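Side-chain contacts in amine oxidase (Emericella nidulans, PDB 3PGB), which probably oxidises primary amines to aldehydes with molecular oxygen, using a copper ion and a topaquinone cofactor formed from one of its own tyrosines: residues E190-I195 with L258-D263; S198-T203 with T210-E215; E384-Y389 with A625-L630; A400-Y405 with A639-Y644. All coordinates share one frame; numbering follows the deposited sequence.

Interaction 1: E190-I195 with L258-D263; sequences EWLFKI and LYLKSD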
loop_
_atom_site.group_PDB
_atom_site.type_symbol
_atom_site.label_atom_id
_atom_site.label_comp_id
_atom_site.label_asym_id
_atom_site.label_seq_id
_atom_site.Cartn_x
_atom_site.Cartn_y
_atom_site.Cartn_z
ATOM N N GLU A 190 29.502 -37.637 -14.256
ATOM C CA GLU A 190 30.844 -37.651 -14.845
ATOM C C GLU A 190 31.725 -36.505 -14.359
ATOM O O GLU A 190 32.881 -36.393 -14.781
ATOM C CB GLU A 190 30.747 -37.612 -16.377
ATOM C CG GLU A 190 30.028 -38.813 -16.985
ATOM C CD GLU A 190 30.668 -40.139 -16.591
ATOM O OE1 GLU A 190 31.912 -40.251 -16.663
ATOM O OE2 GLU A 190 29.929 -41.061 -16.197
ATOM N N TRP A 191 31.195 -35.666 -13.469
ATOM C CA TRP A 191 31.941 -34.505 -12.984
ATOM C C TRP A 191 31.722 -34.243 -11.488
ATOM O O TRP A 191 32.558 -34.635 -10.677
ATOM C CB TRP A 191 31.603 -33.276 -13.836
ATOM C CG TRP A 191 32.503 -32.112 -13.617
ATOM C CD1 TRP A 191 32.168 -30.919 -13.062
ATOM C CD2 TRP A 191 33.892 -32.028 -13.947
ATOM N NE1 TRP A 191 33.261 -30.089 -13.026
ATOM C CE2 TRP A 191 34.333 -30.745 -13.566
ATOM C CE3 TRP A 191 34.809 -32.912 -14.532
ATOM C CZ2 TRP A 191 35.647 -30.320 -13.753
ATOM C CZ3 TRP A 191 36.111 -32.491 -14.717
ATOM C CH2 TRP A 191 36.519 -31.206 -14.327
ATOM N N LEU A 192 30.602 -33.615 -11.122
ATOM C CA LEU A 192 30.391 -33.146 -9.746
ATOM C C LEU A 192 30.528 -34.243 -8.696
ATOM O O LEU A 192 31.247 -34.075 -7.715
ATOM C CB LEU A 192 29.024 -32.466 -9.603
ATOM C CG LEU A 192 28.885 -31.096 -10.277
ATOM C CD1 LEU A 192 27.431 -30.649 -10.291
ATOM C CD2 LEU A 192 29.768 -30.061 -9.592
ATOM N N PHE A 193 29.845 -35.359 -8.905
ATOM C CA PHE A 193 29.913 -36.478 -7.966
ATOM C C PHE A 193 31.297 -37.118 -7.913
ATOM O O PHE A 193 31.717 -37.604 -6.865
ATOM C CB PHE A 193 28.871 -37.554 -8.302
ATOM C CG PHE A 193 27.439 -37.140 -8.052
ATOM C CD1 PHE A 193 27.106 -36.198 -7.080
ATOM C CD2 PHE A 193 26.412 -37.735 -8.771
ATOM C CE1 PHE A 193 25.782 -35.845 -6.858
ATOM C CE2 PHE A 193 25.084 -37.389 -8.544
ATOM C CZ PHE A 193 24.771 -36.444 -7.589
ATOM N N LYS A 194 32.003 -37.129 -9.037
ATOM C CA LYS A 194 33.361 -37.659 -9.052
ATOM C C LYS A 194 34.296 -36.749 -8.253
ATOM O O LYS A 194 35.092 -37.228 -7.446
ATOM C CB LYS A 194 33.848 -37.880 -10.493
ATOM C CG LYS A 194 33.071 -39.001 -11.190
ATOM C CD LYS A 194 33.735 -39.528 -12.463
ATOM C CE LYS A 194 33.094 -40.859 -12.889
ATOM N NZ LYS A 194 33.466 -41.271 -14.274
ATOM N N ILE A 195 34.170 -35.438 -8.460
ATOM C CA ILE A 195 34.933 -34.455 -7.691
ATOM C C ILE A 195 34.561 -34.518 -6.209
ATOM O O ILE A 195 35.431 -34.417 -5.341
ATOM C CB ILE A 195 34.708 -33.011 -8.213
ATOM C CG1 ILE A 195 35.308 -32.841 -9.611
ATOM C CG2 ILE A 195 35.328 -31.992 -7.263
ATOM C CD1 ILE A 195 34.803 -31.617 -10.343
ATOM N N LEU A 258 30.997 -24.646 0.998
ATOM C CA LEU A 258 32.152 -25.111 0.249
ATOM C C LEU A 258 31.814 -24.971 -1.225
ATOM O O LEU A 258 30.811 -25.513 -1.688
ATOM C CB LEU A 258 32.461 -26.565 0.610
ATOM C CG LEU A 258 33.664 -27.231 -0.063
ATOM C CD1 LEU A 258 34.946 -26.431 0.150
ATOM C CD2 LEU A 258 33.820 -28.646 0.460
ATOM N N TYR A 259 32.649 -24.237 -1.954
ATOM C CA TYR A 259 32.354 -23.862 -3.332
ATOM C C TYR A 259 33.348 -24.469 -4.317
ATOM O O TYR A 259 34.499 -24.740 -3.969
ATOM C CB TYR A 259 32.327 -22.345 -3.460
ATOM C CG TYR A 259 31.464 -21.691 -2.404
ATOM C CD1 TYR A 259 30.149 -21.336 -2.669
ATOM C CD2 TYR A 259 31.962 -21.449 -1.131
ATOM C CE1 TYR A 259 29.364 -20.745 -1.701
ATOM C CE2 TYR A 259 31.183 -20.865 -0.154
ATOM C CZ TYR A 259 29.888 -20.516 -0.443
ATOM O OH TYR A 259 29.132 -19.929 0.532
ATOM N N LEU A 260 32.881 -24.674 -5.547
ATOM C CA LEU A 260 33.618 -25.418 -6.565
ATOM C C LEU A 260 33.444 -24.746 -7.917
ATOM O O LEU A 260 32.338 -24.713 -8.445
ATOM C CB LEU A 260 33.091 -26.856 -6.635
ATOM C CG LEU A 260 33.563 -27.737 -7.796
ATOM C CD1 LEU A 260 35.083 -27.919 -7.742
ATOM C CD2 LEU A 260 32.845 -29.086 -7.774
ATOM N N LYS A 261 34.536 -24.219 -8.467
ATOM C CA LYS A 261 34.512 -23.574 -9.776
ATOM C C LYS A 261 34.884 -24.586 -10.861
ATOM O O LYS A 261 35.853 -25.338 -10.717
ATOM C CB LYS A 261 35.462 -22.374 -9.801
ATOM C CG LYS A 261 35.190 -21.372 -10.924
ATOM C CD LYS A 261 36.235 -20.262 -10.950
ATOM C CE LYS A 261 35.893 -19.167 -11.955
ATOM N NZ LYS A 261 36.899 -18.060 -11.943
ATOM N N SER A 262 34.104 -24.608 -11.937
ATOM C CA SER A 262 34.302 -25.569 -13.026
ATOM C C SER A 262 34.174 -24.907 -14.393
ATOM O O SER A 262 33.236 -24.151 -14.632
ATOM C CB SER A 262 33.269 -26.696 -12.933
ATOM O OG SER A 262 33.321 -27.372 -11.681
ATOM N N ASP A 263 35.125 -25.184 -15.284
ATOM C CA ASP A 263 34.966 -24.836 -16.695
ATOM C C ASP A 263 34.304 -26.029 -17.374
ATOM O O ASP A 263 34.939 -27.070 -17.560
ATOM C CB ASP A 263 36.315 -24.507 -17.355
ATOM C CG ASP A 263 36.166 -24.022 -18.802
ATOM O OD1 ASP A 263 35.418 -24.646 -19.582
ATOM O OD2 ASP A 263 36.813 -23.020 -19.169
#
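The indole N-H of Trp191 points at the hydroxyl of Ser262, NE1 lying 3.0 Å from OG. The bond is nearly straight, 172° at the hydrogen, and the oxygen sits in the ring plane at the indole edge. Beside it runs an apolar patch centred on Leu260, whose CD2 branch meets CD2 of Leu192 at 3.7 Å and CG2 of Ile195 at 3.9 Å. Leu260 enters obliquely between these two helix side chains, its CG anti to the backbone N (chi1 170°), which carries both methyls off the strand toward the helix. Ile195 also works within its own turn: its CD1 lies 3.3 Å above one face of the Trp191 ring, while Trp272 meets the same indole edge-to-face, so the ring is held by apolar contacts as well as by its N-H. One turn of helix, marked by the bond from Ile195 N to Trp191 O, brings these two residues together. Leu260 and Ser262 alternate with Lys261, which points away. Helix 186-198 packs on one face of the antiparallel sheet; the axis of 190-195 passes 11.1 Å from that of 258-263, their directions 147° apart and so roughly antiparallel, with Leu192 reaching strand 235-242 and Ile195 strand 273-279.

Interaction 2: S198-T203 with T210-E215; sequences SIADIT and TALGLE. With NAG (2-acetamido-2-deoxy-beta-D-glucopyranose), chain G.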
loop_
_atom_site.group_PDB
_atom_site.type_symbol
_atom_site.label_atom_id
_atom_site.label_comp_id
_atom_site.label_asym_id
_atom_site.label_seq_id
_atom_site.Cartn_x
_atom_site.Cartn_y
_atom_site.Cartn_z
ATOM N N SER A 198 36.172 -37.218 -4.474
ATOM C CA SER A 198 37.551 -36.797 -4.219
ATOM C C SER A 198 37.731 -36.198 -2.812
ATOM O O SER A 198 38.829 -36.241 -2.250
ATOM C CB SER A 198 37.986 -35.771 -5.272
ATOM O OG SER A 198 39.387 -35.768 -5.432
ATOM N N ILE A 199 36.655 -35.622 -2.268
ATOM C CA ILE A 199 36.665 -35.012 -0.938
ATOM C C ILE A 199 35.559 -35.581 -0.041
ATOM O O ILE A 199 35.054 -34.885 0.846
ATOM C CB ILE A 199 36.546 -33.468 -1.031
ATOM C CG1 ILE A 199 35.202 -33.034 -1.619
ATOM C CG2 ILE A 199 37.662 -32.907 -1.894
ATOM C CD1 ILE A 199 34.890 -31.578 -1.359
ATOM N N ALA A 200 35.198 -36.846 -0.260
ATOM C CA ALA A 200 34.154 -37.498 0.533
ATOM C C ALA A 200 34.542 -37.581 2.004
ATOM O O ALA A 200 33.707 -37.384 2.891
ATOM C CB ALA A 200 33.873 -38.881 0.002
ATOM N N ASP A 201 35.812 -37.883 2.261
ATOM C CA ASP A 201 36.325 -37.910 3.628
ATOM C C ASP A 201 36.193 -36.534 4.290
ATOM O O ASP A 201 35.933 -36.444 5.491
ATOM C CB ASP A 201 37.785 -38.378 3.647
ATOM C CG ASP A 201 38.718 -37.413 2.941
ATOM O OD1 ASP A 201 38.383 -36.968 1.818
ATOM O OD2 ASP A 201 39.790 -37.096 3.506
ATOM N N ILE A 202 36.370 -35.477 3.500
ATOM C CA ILE A 202 36.272 -34.108 3.999
ATOM C C ILE A 202 34.828 -33.704 4.274
ATOM O O ILE A 202 34.555 -33.087 5.297
ATOM C CB ILE A 202 36.919 -33.093 3.035
ATOM C CG1 ILE A 202 38.438 -33.300 3.005
ATOM C CG2 ILE A 202 36.589 -31.665 3.460
ATOM C CD1 ILE A 202 39.159 -32.410 2.014
ATOM N N THR A 203 33.909 -34.064 3.379
ATOM C CA THR A 203 32.486 -33.744 3.580
ATOM C C THR A 203 31.881 -34.549 4.726
ATOM O O THR A 203 30.883 -34.137 5.309
ATOM C CB THR A 203 31.632 -33.928 2.293
ATOM O OG1 THR A 203 31.526 -35.318 1.946
ATOM C CG2 THR A 203 32.233 -33.141 1.134
ATOM N N THR A 210 27.705 -37.001 2.629
ATOM C CA THR A 210 28.317 -37.240 1.327
ATOM C C THR A 210 27.321 -36.951 0.210
ATOM O O THR A 210 26.114 -37.133 0.380
ATOM C CB THR A 210 28.794 -38.708 1.162
ATOM O OG1 THR A 210 27.722 -39.605 1.476
ATOM C CG2 THR A 210 29.984 -39.015 2.056
ATOM N N ALA A 211 27.845 -36.489 -0.924
ATOM C CA ALA A 211 27.103 -36.431 -2.184
ATOM C C ALA A 211 27.870 -37.247 -3.224
ATOM O O ALA A 211 28.901 -36.805 -3.733
ATOM C CB ALA A 211 26.937 -34.989 -2.649
ATOM N N LEU A 212 27.374 -38.449 -3.511
ATOM C CA LEU A 212 28.004 -39.344 -4.489
ATOM C C LEU A 212 27.072 -39.829 -5.614
ATOM O O LEU A 212 27.541 -40.381 -6.608
ATOM C CB LEU A 212 28.599 -40.548 -3.760
ATOM C CG LEU A 212 29.480 -40.209 -2.557
ATOM C CD1 LEU A 212 29.885 -41.479 -1.818
ATOM C CD2 LEU A 212 30.702 -39.408 -2.992
ATOM N N GLY A 213 25.767 -39.610 -5.467
ATOM C CA GLY A 213 24.770 -40.102 -6.425
ATOM C C GLY A 213 24.136 -41.422 -6.012
ATOM O O GLY A 213 23.649 -42.168 -6.855
ATOM N N LEU A 214 24.137 -41.698 -4.710
ATOM C CA LEU A 214 23.597 -42.939 -4.150
ATOM C C LEU A 214 22.354 -42.658 -3.301
ATOM O O LEU A 214 22.016 -41.501 -3.038
ATOM C CB LEU A 214 24.669 -43.620 -3.289
ATOM C CG LEU A 214 25.821 -44.386 -3.966
ATOM C CD1 LEU A 214 26.003 -44.042 -5.443
ATOM C CD2 LEU A 214 27.130 -44.138 -3.203
ATOM N N GLU A 215 21.679 -43.726 -2.878
ATOM C CA GLU A 215 20.523 -43.612 -1.987
ATOM C C GLU A 215 20.921 -43.042 -0.624
ATOM O O GLU A 215 20.154 -42.290 -0.021
ATOM C CB GLU A 215 19.849 -44.976 -1.792
HETATM C C1 NAG G . 27.482 -44.011 1.286
HETATM C C2 NAG G . 28.214 -43.437 2.497
HETATM C C3 NAG G . 29.700 -43.257 2.181
HETATM C C4 NAG G . 30.313 -44.536 1.597
HETATM C C5 NAG G . 29.415 -45.133 0.501
HETATM C C6 NAG G . 29.935 -46.484 -0.009
HETATM C C7 NAG G . 27.359 -41.814 4.162
HETATM C C8 NAG G . 26.735 -40.463 4.368
HETATM N N2 NAG G . 27.614 -42.170 2.892
HETATM O O3 NAG G . 30.394 -42.869 3.352
HETATM O O4 NAG G . 31.604 -44.264 1.081
HETATM O O5 NAG G . 28.069 -45.258 0.949
HETATM O O6 NAG G . 30.006 -47.445 1.029
HETATM O O7 NAG G . 27.605 -42.511 5.146
HETATM O O HOH W 1 30.794 -36.034 -0.670
#
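Thr203 OG1 is gripped by two partners: a water donates to it at 2.8 Å, and it is also hydrogen-bonded to the carbonyl oxygen of Gly209. The same water accepts from Ala211 N at 3.0 Å, so it bridges the helix and the segment 210-215 where no direct bond joins them. Thr203 holds its hydroxyl between its own backbone N and carbonyl carbon (chi1 69°), turned to the returning chain; OG1 comes within 3.8 Å of Thr210 CA, and the two threonine side chains cross at about a right angle. Farther along, the packing is slack: Ala200 CB stands 4.4 Å from both Thr210 CG2 and Leu212 CD2. Thr210 has a second role. Its OG1 accepts a hydrogen bond from N2 of the N-acetylglucosamine at 2.9 Å, bent to 143° at the hydrogen, while its CG2 faces Thr203 and Ala200 and also lies near the sugar N2. The sugar's acetamido group is thereby tied to the loop. Asp217 bonds the backbone N of Leu212, Gly213 and Leu214, fixing the chain as it turns. The chain leaves helix 200-207, turns back on it with a water as bridge, and leads into strand 219-223; this loop carries the N-linked glycan of Asn216, whose sugar Thr210 holds.

Interaction 3: E384-Y389 with A625-L630; sequences EALAHY and AHLTVL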
loop_
_atom_site.group_PDB
_atom_site.type_symbol
_atom_site.label_atom_id
_atom_site.label_comp_id
_atom_site.label_asym_id
_atom_site.label_seq_id
_atom_site.Cartn_x
_atom_site.Cartn_y
_atom_site.Cartn_z
ATOM N N GLU A 384 8.313 -10.872 -16.960
ATOM C CA GLU A 384 9.424 -11.636 -16.398
ATOM C C GLU A 384 9.582 -11.284 -14.914
ATOM O O GLU A 384 9.125 -10.227 -14.469
ATOM C CB GLU A 384 10.714 -11.323 -17.175
ATOM C CG GLU A 384 11.965 -12.067 -16.735
ATOM C CD GLU A 384 11.868 -13.555 -16.950
ATOM O OE1 GLU A 384 11.200 -14.238 -16.146
ATOM O OE2 GLU A 384 12.482 -14.049 -17.915
ATOM N N ALA A 385 10.216 -12.176 -14.157
ATOM C CA ALA A 385 10.548 -11.911 -12.755
ATOM C C ALA A 385 12.043 -12.084 -12.551
ATOM O O ALA A 385 12.608 -13.111 -12.927
ATOM C CB ALA A 385 9.786 -12.853 -11.832
ATOM N N LEU A 386 12.678 -11.081 -11.953
ATOM C CA LEU A 386 14.098 -11.148 -11.649
ATOM C C LEU A 386 14.297 -11.377 -10.156
ATOM O O LEU A 386 13.609 -10.767 -9.335
ATOM C CB LEU A 386 14.803 -9.862 -12.099
ATOM C CG LEU A 386 16.265 -9.650 -11.699
ATOM C CD1 LEU A 386 17.105 -10.862 -12.034
ATOM C CD2 LEU A 386 16.818 -8.416 -12.370
ATOM N N ALA A 387 15.223 -12.276 -9.820
ATOM C CA ALA A 387 15.700 -12.450 -8.453
ATOM C C ALA A 387 17.218 -12.313 -8.466
ATOM O O ALA A 387 17.945 -13.297 -8.658
ATOM C CB ALA A 387 15.292 -13.804 -7.911
ATOM N N HIS A 388 17.685 -11.080 -8.272
ATOM C CA HIS A 388 19.105 -10.751 -8.364
ATOM C C HIS A 388 19.719 -10.730 -6.973
ATOM O O HIS A 388 19.345 -9.913 -6.144
ATOM C CB HIS A 388 19.273 -9.385 -9.026
ATOM C CG HIS A 388 20.639 -9.149 -9.588
ATOM N ND1 HIS A 388 21.780 -9.182 -8.815
ATOM C CD2 HIS A 388 21.043 -8.863 -10.847
ATOM C CE1 HIS A 388 22.829 -8.934 -9.576
ATOM N NE2 HIS A 388 22.410 -8.736 -10.814
ATOM N N TYR A 389 20.664 -11.631 -6.728
ATOM C CA TYR A 389 21.318 -11.750 -5.422
ATOM C C TYR A 389 22.695 -11.072 -5.385
ATOM O O TYR A 389 23.205 -10.597 -6.399
ATOM C CB TYR A 389 21.463 -13.224 -5.047
ATOM C CG TYR A 389 20.152 -13.887 -4.745
ATOM C CD1 TYR A 389 19.278 -14.248 -5.770
ATOM C CD2 TYR A 389 19.777 -14.156 -3.438
ATOM C CE1 TYR A 389 18.069 -14.849 -5.489
ATOM C CE2 TYR A 389 18.576 -14.755 -3.154
ATOM C CZ TYR A 389 17.724 -15.097 -4.178
ATOM O OH TYR A 389 16.527 -15.701 -3.875
ATOM N N ALA A 625 10.159 -0.993 -6.725
ATOM C CA ALA A 625 11.612 -0.841 -6.758
ATOM C C ALA A 625 12.204 -1.531 -7.971
ATOM O O ALA A 625 11.790 -2.632 -8.322
ATOM C CB ALA A 625 12.236 -1.403 -5.485
ATOM N N HIS A 626 13.172 -0.880 -8.607
ATOM C CA HIS A 626 13.907 -1.491 -9.719
ATOM C C HIS A 626 15.260 -2.027 -9.240
ATOM O O HIS A 626 15.634 -1.833 -8.074
ATOM C CB HIS A 626 14.074 -0.496 -10.863
ATOM C CG HIS A 626 14.866 0.721 -10.507
ATOM N ND1 HIS A 626 14.278 1.930 -10.215
ATOM C CD2 HIS A 626 16.202 0.922 -10.422
ATOM C CE1 HIS A 626 15.214 2.822 -9.950
ATOM N NE2 HIS A 626 16.391 2.238 -10.072
ATOM N N LEU A 627 15.983 -2.699 -10.138
ATOM C CA LEU A 627 17.238 -3.375 -9.792
ATOM C C LEU A 627 18.279 -2.384 -9.287
ATOM O O LEU A 627 18.533 -1.365 -9.921
ATOM C CB LEU A 627 17.776 -4.149 -11.000
ATOM C CG LEU A 627 19.110 -4.900 -10.879
ATOM C CD1 LEU A 627 19.072 -5.969 -9.802
ATOM C CD2 LEU A 627 19.478 -5.515 -12.226
ATOM N N THR A 628 18.860 -2.692 -8.128
ATOM C CA THR A 628 19.880 -1.853 -7.497
ATOM C C THR A 628 21.165 -1.885 -8.303
ATOM O O THR A 628 21.765 -0.843 -8.576
ATOM C CB THR A 628 20.209 -2.356 -6.072
ATOM O OG1 THR A 628 19.024 -2.352 -5.266
ATOM C CG2 THR A 628 21.287 -1.492 -5.405
ATOM N N VAL A 629 21.571 -3.095 -8.683
ATOM C CA VAL A 629 22.855 -3.329 -9.340
ATOM C C VAL A 629 22.924 -2.584 -10.670
ATOM O O VAL A 629 22.019 -2.687 -11.491
ATOM C CB VAL A 629 23.095 -4.839 -9.594
ATOM C CG1 VAL A 629 24.505 -5.084 -10.111
ATOM C CG2 VAL A 629 22.845 -5.653 -8.323
ATOM N N LEU A 630 23.994 -1.816 -10.857
ATOM C CA LEU A 630 24.224 -1.072 -12.087
ATOM C C LEU A 630 25.154 -1.888 -12.979
ATOM O O LEU A 630 26.170 -2.399 -12.513
ATOM C CB LEU A 630 24.866 0.278 -11.769
ATOM C CG LEU A 630 24.102 1.223 -10.838
ATOM C CD1 LEU A 630 24.985 2.426 -10.495
ATOM C CD2 LEU A 630 22.782 1.667 -11.466
#
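His388 forms the tight part of the contact, with two side chains of the segment 625-630 meeting it from the same side. Val629 CG2 lies over one face of the imidazole, 3.9 Å from the ring centroid in a CH-pi contact and 3.5 Å from CE1. Leu627 CD1 presses obliquely against the root of the ring, 3.5 Å from His388 CB. The imidazole is also pinned by its nitrogens: ND1 gives a bent bond (135°) to the carbonyl oxygen of Tyr389, 3.1 Å away, and NE2 is hydrogen-bonded to Ser632. With both nitrogens engaged, rotation of the ring is restrained. His388 CG stands anti to the backbone N (chi1 -160°), which swings the ring off the strand toward the loop. Looser packing lies toward Leu386, where a single methyl pair touches, its CD2 being 3.9 Å from CD2 of Leu627. The contact has no solvent side at these residues, for all four are buried; the far flank of the loop is covered by the second subunit, whose Asn572 packs on Val629 and whose Met574 packs on Thr628. Within the catalytic domain, strand 374-389 is paired antiparallel to the copper-bearing strand 532-542 and to the short strand 400-402, and the loop 625-630 packs across it.

Interaction 4: A400-Y405 with A639-Y644; sequences AYLDSY and AHWAEY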
loop_
_atom_site.group_PDB
_atom_site.type_symbol
_atom_site.label_atom_id
_atom_site.label_comp_id
_atom_site.label_asym_id
_atom_site.label_seq_id
_atom_site.Cartn_x
_atom_site.Cartn_y
_atom_site.Cartn_z
ATOM N N ALA A 400 21.149 -14.674 -10.557
ATOM C CA ALA A 400 20.234 -13.677 -11.093
ATOM C C ALA A 400 19.138 -14.420 -11.855
ATOM O O ALA A 400 19.163 -14.500 -13.078
ATOM C CB ALA A 400 20.969 -12.700 -11.991
ATOM N N TYR A 401 18.191 -14.982 -11.104
ATOM C CA TYR A 401 17.111 -15.777 -11.683
ATOM C C TYR A 401 16.227 -14.939 -12.598
ATOM O O TYR A 401 15.853 -13.817 -12.267
ATOM C CB TYR A 401 16.228 -16.410 -10.595
ATOM C CG TYR A 401 16.893 -17.507 -9.794
ATOM C CD1 TYR A 401 17.413 -18.629 -10.418
ATOM C CD2 TYR A 401 16.980 -17.432 -8.413
ATOM C CE1 TYR A 401 18.018 -19.628 -9.699
ATOM C CE2 TYR A 401 17.585 -18.431 -7.682
ATOM C CZ TYR A 401 18.103 -19.531 -8.336
ATOM O OH TYR A 401 18.712 -20.547 -7.633
ATOM N N LEU A 402 15.920 -15.505 -13.758
ATOM C CA LEU A 402 14.916 -14.983 -14.658
ATOM C C LEU A 402 13.890 -16.099 -14.789
ATOM O O LEU A 402 14.119 -17.083 -15.493
ATOM C CB LEU A 402 15.546 -14.611 -16.000
ATOM C CG LEU A 402 16.523 -13.424 -15.935
ATOM C CD1 LEU A 402 17.410 -13.360 -17.170
ATOM C CD2 LEU A 402 15.775 -12.100 -15.735
ATOM N N ASP A 403 12.768 -15.943 -14.089
ATOM C CA ASP A 403 11.868 -17.065 -13.795
ATOM C C ASP A 403 11.101 -17.667 -14.974
ATOM O O ASP A 403 10.645 -18.804 -14.882
ATOM C CB ASP A 403 10.873 -16.671 -12.694
ATOM C CG ASP A 403 11.474 -16.760 -11.305
ATOM O OD1 ASP A 403 12.314 -17.659 -11.065
ATOM O OD2 ASP A 403 11.089 -15.937 -10.447
ATOM N N SER A 404 10.952 -16.933 -16.072
ATOM C CA SER A 404 10.219 -17.472 -17.216
ATOM C C SER A 404 10.983 -18.616 -17.888
ATOM O O SER A 404 10.404 -19.372 -18.660
ATOM C CB SER A 404 9.868 -16.380 -18.224
ATOM O OG SER A 404 11.001 -15.960 -18.939
ATOM N N TYR A 405 12.275 -18.742 -17.590
ATOM C CA TYR A 405 13.054 -19.919 -17.983
ATOM C C TYR A 405 12.415 -21.180 -17.399
ATOM O O TYR A 405 12.236 -22.178 -18.098
ATOM C CB TYR A 405 14.501 -19.789 -17.493
ATOM C CG TYR A 405 15.351 -21.024 -17.718
ATOM C CD1 TYR A 405 15.941 -21.269 -18.956
ATOM C CD2 TYR A 405 15.566 -21.944 -16.696
ATOM C CE1 TYR A 405 16.723 -22.404 -19.172
ATOM C CE2 TYR A 405 16.350 -23.086 -16.905
ATOM C CZ TYR A 405 16.918 -23.308 -18.148
ATOM O OH TYR A 405 17.689 -24.425 -18.365
ATOM N N ALA A 639 18.447 -8.600 -18.918
ATOM C CA ALA A 639 17.292 -8.029 -18.216
ATOM C C ALA A 639 17.397 -6.509 -18.117
ATOM O O ALA A 639 17.434 -5.950 -17.021
ATOM C CB ALA A 639 17.173 -8.639 -16.839
ATOM N N HIS A 640 17.444 -5.838 -19.265
ATOM C CA HIS A 640 17.582 -4.377 -19.281
ATOM C C HIS A 640 16.321 -3.646 -18.833
ATOM O O HIS A 640 16.353 -2.446 -18.571
ATOM C CB HIS A 640 17.988 -3.882 -20.668
ATOM C CG HIS A 640 19.452 -3.994 -20.944
ATOM N ND1 HIS A 640 20.404 -3.372 -20.167
ATOM C CD2 HIS A 640 20.128 -4.626 -21.932
ATOM C CE1 HIS A 640 21.604 -3.632 -20.653
ATOM N NE2 HIS A 640 21.463 -4.392 -21.724
ATOM N N TRP A 641 15.208 -4.366 -18.780
ATOM C CA TRP A 641 13.941 -3.813 -18.307
ATOM C C TRP A 641 13.962 -3.569 -16.798
ATOM O O TRP A 641 13.158 -2.791 -16.285
ATOM C CB TRP A 641 12.784 -4.754 -18.658
ATOM C CG TRP A 641 13.041 -6.161 -18.258
ATOM C CD1 TRP A 641 13.517 -7.157 -19.050
ATOM C CD2 TRP A 641 12.881 -6.725 -16.958
ATOM N NE1 TRP A 641 13.652 -8.313 -18.332
ATOM C CE2 TRP A 641 13.269 -8.075 -17.039
ATOM C CE3 TRP A 641 12.435 -6.225 -15.730
ATOM C CZ2 TRP A 641 13.223 -8.932 -15.944
ATOM C CZ3 TRP A 641 12.386 -7.081 -14.644
ATOM C CH2 TRP A 641 12.779 -8.416 -14.758
ATOM N N ALA A 642 14.869 -4.233 -16.092
ATOM C CA ALA A 642 14.954 -4.109 -14.636
ATOM C C ALA A 642 15.584 -2.796 -14.172
ATOM O O ALA A 642 15.643 -2.541 -12.974
ATOM C CB ALA A 642 15.723 -5.284 -14.053
ATOM N N GLU A 643 16.037 -1.954 -15.096
ATOM C CA GLU A 643 16.862 -0.798 -14.729
ATOM C C GLU A 643 16.096 0.489 -14.394
ATOM O O GLU A 643 16.702 1.440 -13.904
ATOM C CB GLU A 643 17.878 -0.522 -15.834
ATOM C CG GLU A 643 18.761 -1.735 -16.140
ATOM C CD GLU A 643 19.755 -1.485 -17.251
ATOM O OE1 GLU A 643 19.779 -0.364 -17.811
ATOM O OE2 GLU A 643 20.519 -2.424 -17.556
ATOM N N TYR A 644 14.790 0.527 -14.675
ATOM C CA TYR A 644 13.943 1.687 -14.361
ATOM C C TYR A 644 12.549 1.248 -13.876
ATOM O O TYR A 644 12.119 0.125 -14.137
ATOM C CB TYR A 644 13.801 2.613 -15.582
ATOM C CG TYR A 644 15.108 3.168 -16.107
ATOM C CD1 TYR A 644 15.513 4.467 -15.804
ATOM C CD2 TYR A 644 15.945 2.392 -16.914
ATOM C CE1 TYR A 644 16.717 4.976 -16.284
ATOM C CE2 TYR A 644 17.148 2.890 -17.393
ATOM C CZ TYR A 644 17.529 4.179 -17.069
ATOM O OH TYR A 644 18.722 4.675 -17.542
#
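The indole of Trp641 is met obliquely by Leu402, whose CD2 lies 4.1 Å from CZ2. Ala639 CB, 3.6 Å above the ring plane, and Ala642 CB, at 3.7 Å, both lie over one and the same face of the indole, toward its rim. The other flat group, the imidazole of His640, has the Glu643 carboxylate at its edge: ND1 donates to OE2 at 2.8 Å, meeting that oxygen from above the carboxylate plane, 50° out of it. His640 is bonded on both nitrogens, ND1 to Glu643 and NE2 to His637. Across the contact, Leu402 does all the touching from its side, through one methyl: CD2 also meets Ala639 CB, at 3.9 Å. Trp641 holds its CG between the backbone N and the carbonyl carbon (chi1 50°), which lays the indole back over Ala639 and toward the strand. Glu384 and Leu386 of strand 374-389 and Val535 of strand 532-542 also touch the indole. The contact is buried apolar packing in the copper amine oxidase catalytic domain; Leu402 immediately precedes Asp403, predicted to be the proton acceptor, so the packing is next in the chain to that residue.

Interactions 1 and 2 form one cluster, their centres 12 Å apart, with interaction 2 nested along the chain inside the loop closed by interaction 1. They touch where Phe193 CE2 packs 3.5 Å from Gly213 CA and Leu258 CD2 meets Ile199 CD1 at 3.6 Å. Interactions 3 and 4, centres 7 Å apart, belong to the catalytic domain and lie on strands 374-389 and 400-402, which are neighbours; Glu384 OE2 to Ser404 OG (2.6 Å) and Leu627 N to Ala642 O (2.9 Å) are probable hydrogen bonds between them. This second cluster flanks the active site: the His388 side chain is about 10 Å from the copper, and Tyr389 OH bonds the topaquinone. The centres of interactions 1 and 3 are about 28 Å apart, as are those of interactions 1 and 4.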